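Local atomic coordinates of putative aminopeptidase (Leishmania major, PDB entry 5NTH), a protein that probably acts as a manganese-dependent leucyl aminopeptidase of the M17 family, removing residues from the amino-terminal ends of peptides. Residues L243-T248 with L279-P284; T344-I349 with L530-L535; T83-A88 with E98-A103; V136-V141 with S180-M185; M4-S9 with D228-A233. All blocks are in the same frame, centred on the assembly; numbering follows the deposited sequence.

Contact 1: residues L243-T248 with L279-P284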
# COMPACT_ATOMS: atom_id res chain seq x y z
N LEU A 243 40.90 13.02 28.51
CA LEU A 243 41.93 12.12 27.98
C LEU A 243 43.15 12.83 27.41
O LEU A 243 44.12 12.17 27.11
CB LEU A 243 41.32 11.20 26.92
CG LEU A 243 40.09 10.38 27.34
CD1 LEU A 243 39.50 9.64 26.14
CD2 LEU A 243 40.43 9.39 28.42
N GLY A 244 43.10 14.15 27.26
CA GLY A 244 44.28 14.93 26.86
C GLY A 244 44.66 14.69 25.42
O GLY A 244 45.84 14.52 25.12
N VAL A 245 43.67 14.68 24.52
CA VAL A 245 43.89 14.33 23.10
C VAL A 245 43.60 15.51 22.20
O VAL A 245 42.94 16.47 22.62
CB VAL A 245 43.05 13.08 22.65
CG1 VAL A 245 43.15 11.97 23.69
CG2 VAL A 245 41.58 13.42 22.41
N ASP A 246 44.07 15.44 20.95
CA ASP A 246 43.81 16.52 20.01
C ASP A 246 42.37 16.34 19.50
O ASP A 246 41.86 15.22 19.40
CB ASP A 246 44.85 16.58 18.85
CG ASP A 246 46.33 16.65 19.34
OD1 ASP A 246 46.60 17.22 20.43
OD2 ASP A 246 47.22 16.13 18.62
N MET A 247 41.71 17.44 19.21
CA MET A 247 40.36 17.43 18.70
C MET A 247 40.27 18.39 17.53
O MET A 247 40.73 19.53 17.61
CB MET A 247 39.38 17.86 19.79
CG MET A 247 37.92 17.60 19.42
SD MET A 247 36.72 18.05 20.69
CE MET A 247 36.82 19.85 20.68
N THR A 248 39.65 17.94 16.45
CA THR A 248 39.32 18.80 15.31
C THR A 248 37.82 18.76 15.07
O THR A 248 37.24 17.68 14.94
CB THR A 248 40.07 18.35 14.04
OG1 THR A 248 41.49 18.38 14.29
CG2 THR A 248 39.70 19.27 12.84
N LEU A 279 38.56 13.05 17.17
CA LEU A 279 39.47 12.95 18.30
C LEU A 279 40.58 12.05 17.87
O LEU A 279 40.34 11.05 17.19
CB LEU A 279 38.77 12.34 19.52
CG LEU A 279 37.92 13.31 20.34
CD1 LEU A 279 36.73 13.80 19.55
CD2 LEU A 279 37.47 12.68 21.65
N ARG A 280 41.81 12.38 18.27
CA ARG A 280 42.97 11.56 17.93
C ARG A 280 44.08 11.62 18.99
O ARG A 280 44.37 12.68 19.55
CB ARG A 280 43.53 11.97 16.58
CG ARG A 280 43.94 13.44 16.53
CD ARG A 280 44.87 13.75 15.36
NE ARG A 280 45.95 12.74 15.21
CZ ARG A 280 47.24 12.87 15.56
NH1 ARG A 280 47.70 13.99 16.10
NH2 ARG A 280 48.06 11.86 15.34
N TYR A 281 44.69 10.46 19.24
CA TYR A 281 45.80 10.29 20.19
C TYR A 281 46.98 9.70 19.46
O TYR A 281 46.81 8.70 18.73
CB TYR A 281 45.40 9.34 21.30
CG TYR A 281 46.31 9.29 22.52
CD1 TYR A 281 46.63 10.44 23.24
CD2 TYR A 281 46.79 8.08 23.01
CE1 TYR A 281 47.42 10.38 24.40
CE2 TYR A 281 47.59 7.99 24.16
CZ TYR A 281 47.92 9.14 24.86
OH TYR A 281 48.71 9.05 26.00
N ARG A 282 48.15 10.34 19.62
CA ARG A 282 49.44 9.70 19.39
C ARG A 282 49.86 9.00 20.67
O ARG A 282 49.94 9.61 21.74
CB ARG A 282 50.55 10.67 18.97
CG ARG A 282 51.92 9.98 18.65
CD ARG A 282 52.96 10.93 18.04
NE ARG A 282 52.23 11.91 17.21
CZ ARG A 282 52.19 11.99 15.87
NH1 ARG A 282 51.40 12.92 15.32
NH2 ARG A 282 52.93 11.19 15.08
N ASN A 283 50.14 7.70 20.53
CA ASN A 283 50.56 6.87 21.64
C ASN A 283 52.04 7.15 21.92
O ASN A 283 52.89 6.91 21.05
CB ASN A 283 50.31 5.40 21.30
CG ASN A 283 50.60 4.48 22.46
OD1 ASN A 283 51.00 4.92 23.54
ND2 ASN A 283 50.39 3.18 22.24
N PRO A 284 52.35 7.64 23.14
CA PRO A 284 53.76 7.89 23.42
C PRO A 284 54.58 6.62 23.54
O PRO A 284 55.77 6.68 23.28
CB PRO A 284 53.75 8.63 24.76
CG PRO A 284 52.32 8.91 25.10
CD PRO A 284 51.49 7.95 24.30
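Asp246 and Arg280 lie side by side and point the same way from one face of an antiparallel beta pair, a simple case of opposite charges matched across neighbouring strands. Their salt bridge runs from Asp246 OD2 to Arg280 NH1 at 3.3 Å. The carboxylate and guanidinium planes are 39° apart, and the oxygen approaches the guanidinium obliquely. Arg280 reaches it because CG sits between its own backbone N and carbonyl carbon (chi1 59°) and the chain then bends at CG-CD. In the backbone the same two residues form a hydrogen-bonded pair: Asp246 N donates to Arg280 O at 3.1 Å, and Arg280 N returns the bond to Asp246 O along a straighter path. On the other face Met247 and Leu279 also run side by side, with Met247 CG 4.0 Å from Leu279 CD1, although the thioether end of Met247 leads away. Val245 works with both branches: CG1 meets Tyr281 CD1 at 3.8 Å, the two side chains crossing at about a right angle, while CG2 leans on Leu279 CB. The Tyr281 hydroxyl is hydrogen-bonded to Lys340. Strand 246-251 is an outermost strand of the catalytic-domain sheet within this chain, and strand 275-282 joins it to strand 349-361. Helix 229-243 packs on Met247 and Leu279, and helix 323-341 on Leu279 and Tyr281.

Contact 2: residues T344-I349 with L530-L535; sequences THFSHI and LVFEFL
A T-shaped aromatic pair, Phe346 against Phe532, joins a loop with a type I beta turn (Phe346 to Ile349) to the C-terminal helix 528-536 of the catalytic domain. The rim of the Phe346 ring is directed at the face of Phe532, with planes at 82° and centroids 5.3 Å apart. Phe346 CZ stands over that face, offset toward its rim, 3.9 Å from Phe532 CZ. Phe532 turns its ring to the loop with CG anti to its backbone N (chi1 -162°), and its side chain also touches Glu205 and Ile209 of helix 203-221.

Further apolar packing converges on Leu535. Its CB is met by Phe346 CE2 at 4.0 Å and by Ile349 CD1 at 3.9 Å, both side chains crossing that of Leu535 at about a right angle. Ile293 of strand 291-300 touches Ile349 and Leu535 as well, so the buried cluster continues into the central sheet.

One polar bond accompanies these apolar contacts. It uses a carbonyl near the C-terminal end of the helix, where the helix dipole would probably favour a donor. His348 NE2 gives its hydrogen to Leu535 O at 2.8 Å; the N-H...O angle is 174°, and the oxygen lies in the plane of the imidazole.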
# COMPACT_ATOMS: atom_id res chain seq x y z
N THR A 344 52.58 -1.09 27.67
CA THR A 344 52.61 -2.14 26.67
C THR A 344 51.25 -2.42 26.02
O THR A 344 51.20 -3.09 24.98
CB THR A 344 53.08 -3.45 27.32
OG1 THR A 344 52.13 -3.85 28.32
CG2 THR A 344 54.44 -3.29 28.00
N HIS A 345 50.16 -1.92 26.63
CA HIS A 345 48.80 -2.38 26.31
C HIS A 345 48.29 -2.20 24.89
O HIS A 345 47.66 -3.13 24.37
CB HIS A 345 47.75 -1.84 27.28
CG HIS A 345 47.48 -2.77 28.42
ND1 HIS A 345 47.24 -2.31 29.70
CD2 HIS A 345 47.44 -4.12 28.48
CE1 HIS A 345 47.05 -3.35 30.50
NE2 HIS A 345 47.16 -4.46 29.79
N PHE A 346 48.52 -1.09 24.23
CA PHE A 346 48.22 -1.12 22.77
C PHE A 346 49.46 -0.69 22.06
O PHE A 346 49.43 0.17 21.20
CB PHE A 346 46.99 -0.28 22.39
CG PHE A 346 45.67 -0.96 22.68
CD1 PHE A 346 45.12 -0.92 23.94
CD2 PHE A 346 44.97 -1.61 21.69
CE1 PHE A 346 43.92 -1.54 24.22
CE2 PHE A 346 43.76 -2.23 21.94
CZ PHE A 346 43.24 -2.20 23.21
N SER A 347 50.57 -1.32 22.42
CA SER A 347 51.92 -0.86 21.98
C SER A 347 52.10 -0.84 20.46
O SER A 347 52.83 -0.02 19.92
CB SER A 347 53.02 -1.71 22.64
OG SER A 347 52.90 -3.08 22.28
N HIS A 348 51.37 -1.71 19.78
CA HIS A 348 51.40 -1.90 18.33
C HIS A 348 50.46 -0.88 17.62
O HIS A 348 50.09 -1.09 16.45
CB HIS A 348 50.97 -3.34 18.02
CG HIS A 348 49.60 -3.66 18.56
ND1 HIS A 348 49.37 -3.91 19.90
CD2 HIS A 348 48.39 -3.63 17.97
CE1 HIS A 348 48.08 -4.07 20.10
NE2 HIS A 348 47.46 -3.92 18.95
N ILE A 349 50.08 0.19 18.31
CA ILE A 349 49.26 1.22 17.71
C ILE A 349 49.94 2.56 17.95
O ILE A 349 50.19 2.92 19.10
CB ILE A 349 47.81 1.17 18.28
CG1 ILE A 349 47.13 -0.15 17.82
CG2 ILE A 349 46.99 2.40 17.84
CD1 ILE A 349 45.70 -0.31 18.26
N LEU A 530 33.70 -4.93 19.92
CA LEU A 530 34.18 -5.48 18.67
C LEU A 530 35.54 -4.85 18.37
O LEU A 530 36.52 -5.55 18.13
CB LEU A 530 33.19 -5.22 17.56
CG LEU A 530 33.62 -5.72 16.17
CD1 LEU A 530 33.78 -7.23 16.07
CD2 LEU A 530 32.62 -5.20 15.18
N VAL A 531 35.58 -3.53 18.46
CA VAL A 531 36.76 -2.71 18.12
C VAL A 531 37.91 -2.85 19.11
O VAL A 531 39.07 -2.85 18.73
CB VAL A 531 36.34 -1.24 18.06
CG1 VAL A 531 37.52 -0.30 18.12
CG2 VAL A 531 35.58 -0.99 16.78
N PHE A 532 37.58 -2.93 20.39
CA PHE A 532 38.56 -3.25 21.39
C PHE A 532 39.26 -4.57 21.04
O PHE A 532 40.48 -4.61 20.97
CB PHE A 532 37.90 -3.30 22.75
CG PHE A 532 38.86 -3.20 23.89
CD1 PHE A 532 39.45 -4.33 24.41
CD2 PHE A 532 39.19 -1.95 24.43
CE1 PHE A 532 40.34 -4.22 25.47
CE2 PHE A 532 40.08 -1.84 25.50
CZ PHE A 532 40.65 -2.98 26.02
N GLU A 533 38.51 -5.62 20.75
CA GLU A 533 39.12 -6.92 20.40
C GLU A 533 39.94 -6.82 19.13
O GLU A 533 41.12 -7.17 19.12
CB GLU A 533 38.08 -8.03 20.21
CG GLU A 533 37.77 -8.76 21.50
CD GLU A 533 38.98 -9.51 22.10
OE1 GLU A 533 39.71 -10.20 21.34
OE2 GLU A 533 39.18 -9.41 23.35
N PHE A 534 39.29 -6.34 18.07
CA PHE A 534 39.90 -6.22 16.78
C PHE A 534 41.26 -5.53 16.83
O PHE A 534 42.22 -6.04 16.27
CB PHE A 534 38.95 -5.48 15.82
CG PHE A 534 39.51 -5.29 14.45
CD1 PHE A 534 39.56 -6.36 13.56
CD2 PHE A 534 40.02 -4.06 14.06
CE1 PHE A 534 40.11 -6.21 12.30
CE2 PHE A 534 40.56 -3.89 12.80
CZ PHE A 534 40.60 -4.96 11.92
N LEU A 535 41.33 -4.40 17.52
CA LEU A 535 42.59 -3.68 17.70
C LEU A 535 43.56 -4.36 18.67
O LEU A 535 44.76 -4.32 18.44
CB LEU A 535 42.32 -2.26 18.18
CG LEU A 535 41.49 -1.43 17.21
CD1 LEU A 535 41.25 -0.02 17.71
CD2 LEU A 535 42.16 -1.37 15.85

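Contact 3: residues T83-A88 with E98-A103; sequences TVKTLA and EVMVTA
Thr83 and Thr102 face each other at one end of a beta hairpin, their hydroxyls joined by a hydrogen bond of 2.7 Å between Thr83 OG1 and Thr102 OG1. This is the close end of the contact. The two side chains cross at a slant, and each hydroxyl is anti to its own carbonyl carbon, which turns the two OG1 atoms toward each other on one face of the hairpin. Met100, extended along its whole length, lays its thioether beside Thr83: Met100 CG is 3.9 Å from Thr83 CG2, and Met100 CE also comes close to Thr83 OG1. Thr83 is itself exposed, so this short bond lies at the solvent edge, whereas Val99 and Val101 are buried.

The backbone is firmly laced too. Val84 and Val101 exchange two hydrogen bonds, with Val101 N to Val84 O at 2.8 Å, and Thr86 and Val99 exchange two more, with Val99 N to Thr86 O at 2.9 Å.

Lateral packing is looser toward Lys85 and Leu87. Lys85 CG lies 4.3 Å from Met100 CB, and the lysine ammonium does not reach the carboxylate of Glu98; Glu98 OE1 is hydrogen-bonded to Ser130. Leu87 CD2 only approaches Glu98 CB, at 4.3 Å.

Helix 69-77 covers the face of Val84 and Val101; helix 117-127 packs on Met100 and Thr102. Strand 97-103 continues the sheet to strand 46-51, while Thr86 OG1 is hydrogen-bonded to Thr86 of a second subunit.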
# COMPACT_ATOMS: atom_id res chain seq x y z
N THR A 83 16.16 -22.39 33.17
CA THR A 83 16.45 -21.63 34.36
C THR A 83 15.69 -22.22 35.56
O THR A 83 14.55 -22.69 35.46
CB THR A 83 16.12 -20.12 34.18
OG1 THR A 83 17.21 -19.49 33.50
CG2 THR A 83 15.96 -19.41 35.50
N VAL A 84 16.35 -22.19 36.71
CA VAL A 84 15.75 -22.58 37.95
C VAL A 84 16.07 -21.51 38.97
O VAL A 84 17.19 -21.02 39.07
CB VAL A 84 16.26 -23.94 38.38
CG1 VAL A 84 15.78 -24.28 39.77
CG2 VAL A 84 15.77 -25.00 37.40
N LYS A 85 15.05 -21.15 39.73
CA LYS A 85 15.11 -20.03 40.64
C LYS A 85 14.54 -20.42 41.99
O LYS A 85 13.59 -21.19 42.07
CB LYS A 85 14.29 -18.92 40.05
CG LYS A 85 14.37 -17.58 40.77
CD LYS A 85 13.38 -16.57 40.19
CE LYS A 85 13.28 -16.63 38.66
NZ LYS A 85 12.36 -15.58 38.20
N THR A 86 15.12 -19.88 43.05
CA THR A 86 14.72 -20.22 44.40
C THR A 86 15.22 -19.21 45.40
O THR A 86 16.14 -18.42 45.10
CB THR A 86 15.26 -21.61 44.78
OG1 THR A 86 14.63 -22.07 45.97
CG2 THR A 86 16.75 -21.58 45.00
N LEU A 87 14.63 -19.24 46.59
CA LEU A 87 15.18 -18.54 47.74
C LEU A 87 15.98 -19.54 48.51
O LEU A 87 15.71 -20.74 48.45
CB LEU A 87 14.08 -17.99 48.62
CG LEU A 87 13.06 -17.16 47.87
CD1 LEU A 87 11.81 -16.95 48.71
CD2 LEU A 87 13.70 -15.84 47.47
N ALA A 88 16.97 -19.08 49.24
CA ALA A 88 17.65 -19.98 50.14
C ALA A 88 18.29 -19.24 51.30
O ALA A 88 18.69 -18.08 51.18
CB ALA A 88 18.68 -20.78 49.37
N GLU A 98 18.11 -14.53 46.98
CA GLU A 98 17.53 -15.05 45.76
C GLU A 98 18.66 -15.60 44.89
O GLU A 98 19.63 -14.90 44.56
CB GLU A 98 16.72 -13.98 45.01
CG GLU A 98 15.88 -14.51 43.85
CD GLU A 98 14.91 -13.47 43.28
OE1 GLU A 98 15.32 -12.72 42.40
OE2 GLU A 98 13.72 -13.43 43.71
N VAL A 99 18.51 -16.87 44.54
CA VAL A 99 19.45 -17.54 43.66
C VAL A 99 18.78 -17.99 42.37
O VAL A 99 17.81 -18.78 42.38
CB VAL A 99 20.07 -18.77 44.33
CG1 VAL A 99 21.23 -19.29 43.48
CG2 VAL A 99 20.56 -18.39 45.71
N MET A 100 19.33 -17.53 41.25
CA MET A 100 18.86 -17.95 39.94
C MET A 100 20.02 -18.69 39.26
O MET A 100 21.18 -18.29 39.34
CB MET A 100 18.30 -16.74 39.17
CG MET A 100 18.14 -16.94 37.67
SD MET A 100 17.21 -15.68 36.72
CE MET A 100 17.87 -15.93 35.06
N VAL A 101 19.67 -19.79 38.63
CA VAL A 101 20.64 -20.70 38.07
C VAL A 101 20.28 -20.96 36.62
O VAL A 101 19.21 -21.53 36.35
CB VAL A 101 20.60 -22.03 38.80
CG1 VAL A 101 21.37 -23.11 38.03
CG2 VAL A 101 21.16 -21.87 40.20
N THR A 102 21.20 -20.61 35.70
CA THR A 102 20.93 -20.69 34.27
C THR A 102 22.02 -21.43 33.51
O THR A 102 23.18 -21.03 33.49
CB THR A 102 20.70 -19.29 33.65
OG1 THR A 102 19.62 -18.63 34.31
CG2 THR A 102 20.34 -19.39 32.17
N ALA A 103 21.61 -22.49 32.84
CA ALA A 103 22.48 -23.23 31.95
C ALA A 103 22.48 -22.59 30.55
O ALA A 103 21.41 -22.28 29.98
CB ALA A 103 22.02 -24.66 31.85

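Contact 4: residues V136-V141 with S180-M185; sequences VLDVYV and SLNVVM
Val184 O, an acceptor shared by two groups of the neighbouring strand, takes the hydrogen of Val141 N at 3.0 Å and a CA-H...O contact from Tyr140 CA at 3.4 Å. The same ladder runs the length of this parallel pair, with bonds such as Leu137 N to Ser180 O at 2.8 Å and Val184 N to Val139 O at 2.8 Å. Beside it, Tyr140 and Val184 point the same way. The valine lies over the phenol in a CH-pi contact, Val184 CB being 3.9 Å from the ring centroid and only 8° off the ring normal. Val184 CG1, anti to its backbone N (chi1 -178°), reaches Tyr140 CE2 at 3.5 Å. Phe66 adds an edge-to-face contact to the tyrosine.

On the opposite face Leu137 CD2 meets Leu181 CD2 at 4.2 Å, and Val141 packs on Val183. Helix 148-156, which lies in the connection of this beta-alpha-beta unit, covers Leu181, Val183 and Met185. Asp138, the one acidic residue here, is buried, and its OD2 accepts from Ala44 N. Chemically, backbone bonds between the strands, and from Asp138 and Tyr140 to strand 46-51, take up many peptide groups; the Leu137 face is aliphatic, while the other combines the Tyr140-Val184 contact with polar Asp138 and Asn182.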
# COMPACT_ATOMS: atom_id res chain seq x y z
N VAL A 136 22.71 -5.32 45.24
CA VAL A 136 23.75 -5.84 44.42
C VAL A 136 23.26 -7.17 43.88
O VAL A 136 22.64 -7.95 44.62
CB VAL A 136 25.05 -6.07 45.25
CG1 VAL A 136 26.13 -6.77 44.42
CG2 VAL A 136 25.58 -4.76 45.80
N LEU A 137 23.57 -7.42 42.60
CA LEU A 137 23.40 -8.75 42.01
C LEU A 137 24.77 -9.33 41.80
O LEU A 137 25.58 -8.73 41.11
CB LEU A 137 22.67 -8.69 40.67
CG LEU A 137 22.74 -9.93 39.77
CD1 LEU A 137 21.98 -11.08 40.40
CD2 LEU A 137 22.22 -9.61 38.37
N ASP A 138 25.02 -10.48 42.42
CA ASP A 138 26.23 -11.24 42.19
C ASP A 138 26.02 -12.10 40.96
O ASP A 138 24.99 -12.78 40.82
CB ASP A 138 26.58 -12.11 43.40
CG ASP A 138 27.27 -11.35 44.53
OD1 ASP A 138 27.83 -10.27 44.33
OD2 ASP A 138 27.27 -11.84 45.66
N VAL A 139 26.99 -12.05 40.04
CA VAL A 139 26.91 -12.80 38.80
C VAL A 139 28.07 -13.77 38.75
O VAL A 139 29.24 -13.37 38.59
CB VAL A 139 26.96 -11.87 37.59
CG1 VAL A 139 26.88 -12.67 36.31
CG2 VAL A 139 25.82 -10.88 37.66
N TYR A 140 27.74 -15.05 38.90
CA TYR A 140 28.73 -16.08 38.97
C TYR A 140 28.73 -16.70 37.61
O TYR A 140 27.76 -17.33 37.24
CB TYR A 140 28.43 -17.12 40.06
CG TYR A 140 29.00 -16.76 41.43
CD1 TYR A 140 28.37 -15.81 42.24
CD2 TYR A 140 30.18 -17.37 41.92
CE1 TYR A 140 28.87 -15.49 43.51
CE2 TYR A 140 30.69 -17.04 43.18
CZ TYR A 140 30.03 -16.10 43.98
OH TYR A 140 30.50 -15.73 45.23
N VAL A 141 29.84 -16.52 36.90
CA VAL A 141 29.99 -17.04 35.55
C VAL A 141 31.04 -18.12 35.43
O VAL A 141 32.19 -17.91 35.76
CB VAL A 141 30.41 -15.95 34.58
CG1 VAL A 141 30.26 -16.45 33.14
CG2 VAL A 141 29.59 -14.70 34.81
N SER A 180 23.43 -2.66 41.14
CA SER A 180 24.82 -2.88 40.87
C SER A 180 25.12 -4.33 40.63
O SER A 180 24.60 -5.18 41.33
CB SER A 180 25.63 -2.42 42.07
OG SER A 180 26.95 -2.29 41.63
N LEU A 181 25.99 -4.61 39.66
CA LEU A 181 26.34 -6.00 39.32
C LEU A 181 27.77 -6.30 39.69
O LEU A 181 28.65 -5.53 39.36
CB LEU A 181 26.16 -6.30 37.84
CG LEU A 181 24.74 -6.18 37.31
CD1 LEU A 181 24.46 -4.73 36.94
CD2 LEU A 181 24.58 -7.06 36.08
N ASN A 182 27.98 -7.41 40.39
CA ASN A 182 29.29 -7.83 40.87
C ASN A 182 29.67 -9.16 40.17
O ASN A 182 29.09 -10.21 40.45
CB ASN A 182 29.25 -7.98 42.38
CG ASN A 182 30.58 -8.44 42.98
OD1 ASN A 182 30.68 -9.55 43.53
ND2 ASN A 182 31.62 -7.60 42.84
N VAL A 183 30.63 -9.09 39.24
CA VAL A 183 30.96 -10.27 38.44
C VAL A 183 32.05 -11.07 39.13
O VAL A 183 33.10 -10.54 39.53
CB VAL A 183 31.40 -9.94 36.99
CG1 VAL A 183 31.45 -11.20 36.15
CG2 VAL A 183 30.43 -8.98 36.32
N VAL A 184 31.77 -12.36 39.22
CA VAL A 184 32.67 -13.34 39.79
C VAL A 184 32.87 -14.41 38.75
O VAL A 184 32.05 -15.30 38.59
CB VAL A 184 32.09 -13.97 41.07
CG1 VAL A 184 33.07 -14.96 41.69
CG2 VAL A 184 31.74 -12.91 42.09
N MET A 185 33.97 -14.33 38.02
CA MET A 185 34.24 -15.37 37.05
C MET A 185 35.00 -16.55 37.69
O MET A 185 35.84 -16.35 38.58
CB MET A 185 35.05 -14.80 35.91
CG MET A 185 34.27 -13.81 35.07
SD MET A 185 35.31 -13.06 33.80
CE MET A 185 36.20 -11.87 34.84

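Contact 5: residues M4-S9 with D228-A233; sequences MKRPRS and DTVVYA
Arg8 sets out with CG anti to its backbone N (chi1 -160°) and bends at CG-CD, a course that carries its guanidinium toward Asp228, the N-cap of helix 229-243. Asp228 meets it from a different rotamer: its CG stands between its own N and carbonyl carbon (chi1 61°), which also turns OD1 back over the first turn of the helix. The two charged groups probably form a salt bridge, but the model brings them too close for its geometry to be trusted. Arg8 is also held by a salt bridge to Glu14 and a hydrogen bond to Cys225 O.

Apolar parts of the N-terminal segment rest on the same helical turn. Arg8 CD lies against Val231 CG2 at 3.9 Å, and the aliphatic stem of Arg6 crosses Val230 at a slant, CG to Val230 CG1 at 4.0 Å. Pro7, which separates the two arginines in the chain and is the centre of an inverse gamma turn, brings its CD to 4.4 Å from Val230 CG1. The far end of Arg6 turns to other carboxylates, forming salt bridges with Glu234 and Glu15.

The contact thus joins the segment preceding helix 12-26 to the start of a catalytic-domain helix, and Val22 of helix 12-26 packs on Val231 as well. At the cap itself one carboxylate oxygen serves two peptide groups: Asp228 OD1 accepts a weak bond from Val230 N and a better-aligned one from Val231 N, the latter at 2.9 Å.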
# COMPACT_ATOMS: atom_id res chain seq x y z
N MET A 4 24.92 28.94 29.39
CA MET A 4 25.03 30.17 28.61
C MET A 4 26.14 30.11 27.52
O MET A 4 26.04 30.81 26.50
CB MET A 4 25.26 31.36 29.57
N LYS A 5 27.19 29.30 27.72
CA LYS A 5 28.23 29.07 26.67
C LYS A 5 27.58 28.46 25.41
O LYS A 5 27.70 29.01 24.31
CB LYS A 5 29.37 28.16 27.18
N ARG A 6 26.85 27.37 25.65
CA ARG A 6 26.18 26.56 24.63
C ARG A 6 25.28 27.32 23.63
O ARG A 6 24.32 27.98 24.04
CB ARG A 6 25.32 25.49 25.31
CG ARG A 6 25.11 24.29 24.41
CD ARG A 6 24.19 23.27 25.03
NE ARG A 6 24.78 22.65 26.20
CZ ARG A 6 24.48 22.92 27.46
NH1 ARG A 6 23.54 23.81 27.77
NH2 ARG A 6 25.10 22.28 28.43
N PRO A 7 25.59 27.21 22.32
CA PRO A 7 24.71 27.77 21.29
C PRO A 7 23.64 26.74 20.88
O PRO A 7 23.74 26.11 19.82
CB PRO A 7 25.68 28.07 20.13
CG PRO A 7 26.75 27.02 20.26
CD PRO A 7 26.84 26.64 21.73
N ARG A 8 22.64 26.57 21.74
CA ARG A 8 21.58 25.56 21.53
C ARG A 8 20.15 26.14 21.50
O ARG A 8 19.72 26.67 20.46
CB ARG A 8 21.71 24.37 22.51
CG ARG A 8 21.00 23.12 22.03
CD ARG A 8 20.83 22.08 23.12
NE ARG A 8 19.44 21.91 23.56
CZ ARG A 8 18.63 20.90 23.21
NH1 ARG A 8 19.01 19.93 22.38
NH2 ARG A 8 17.39 20.86 23.70
N SER A 9 19.40 26.04 22.60
CA SER A 9 18.02 26.55 22.65
C SER A 9 17.97 27.97 23.22
O SER A 9 18.93 28.48 23.81
CB SER A 9 17.05 25.60 23.41
OG SER A 9 16.87 25.96 24.78
N ASP A 228 21.34 15.90 20.65
CA ASP A 228 21.43 16.43 19.30
C ASP A 228 22.91 16.62 18.98
O ASP A 228 23.77 16.22 19.75
CB ASP A 228 20.64 17.75 19.20
CG ASP A 228 21.16 18.84 20.14
OD1 ASP A 228 22.35 18.87 20.45
OD2 ASP A 228 20.36 19.67 20.57
N THR A 229 23.20 17.25 17.87
CA THR A 229 24.57 17.38 17.43
C THR A 229 25.40 18.34 18.24
O THR A 229 26.60 18.18 18.29
CB THR A 229 24.67 17.83 15.97
OG1 THR A 229 24.11 19.14 15.82
CG2 THR A 229 23.95 16.82 15.06
N VAL A 230 24.78 19.34 18.85
CA VAL A 230 25.55 20.30 19.66
C VAL A 230 25.90 19.69 21.01
O VAL A 230 26.96 19.96 21.56
CB VAL A 230 24.80 21.64 19.82
CG1 VAL A 230 25.47 22.54 20.83
CG2 VAL A 230 24.78 22.35 18.47
N VAL A 231 25.00 18.86 21.52
CA VAL A 231 25.20 18.28 22.82
C VAL A 231 26.21 17.17 22.68
O VAL A 231 27.20 17.16 23.40
CB VAL A 231 23.88 17.75 23.42
CG1 VAL A 231 24.14 16.89 24.67
CG2 VAL A 231 22.97 18.91 23.79
N TYR A 232 25.95 16.26 21.74
CA TYR A 232 26.89 15.19 21.39
C TYR A 232 28.29 15.76 21.20
O TYR A 232 29.26 15.17 21.63
CB TYR A 232 26.45 14.51 20.11
CG TYR A 232 26.92 13.11 19.90
CD1 TYR A 232 28.00 12.56 20.60
CD2 TYR A 232 26.29 12.30 18.95
CE1 TYR A 232 28.41 11.27 20.38
CE2 TYR A 232 26.69 11.00 18.72
CZ TYR A 232 27.76 10.48 19.43
OH TYR A 232 28.16 9.16 19.19
N ALA A 233 28.40 16.93 20.57
CA ALA A 233 29.73 17.58 20.40
C ALA A 233 30.35 18.12 21.70
O ALA A 233 31.57 18.04 21.91
CB ALA A 233 29.63 18.71 19.40

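Three of the five contacts are strand pairs: contacts 3 and 4 in the N-terminal sheet and contact 1 in the catalytic one; contacts 2 and 5 each set a loop against a helix. Contacts 3 and 4 have centres about 14 Å apart but do not touch. Contacts 1 and 2 adjoin in the catalytic domain: Asn283 ND2 of contact 1 is probably hydrogen-bonded to Ile349 O of contact 2, at 3.2 Å. Helix 229-243 starts in contact 5 and leads into the strand of contact 1, and the nearest atoms of these two are about 5 Å apart. Contacts 1 and 3 lie on opposite sides of the chain's centre, about 47 Å between centres. All five lie away from the two manganese ions and the bound actinonin.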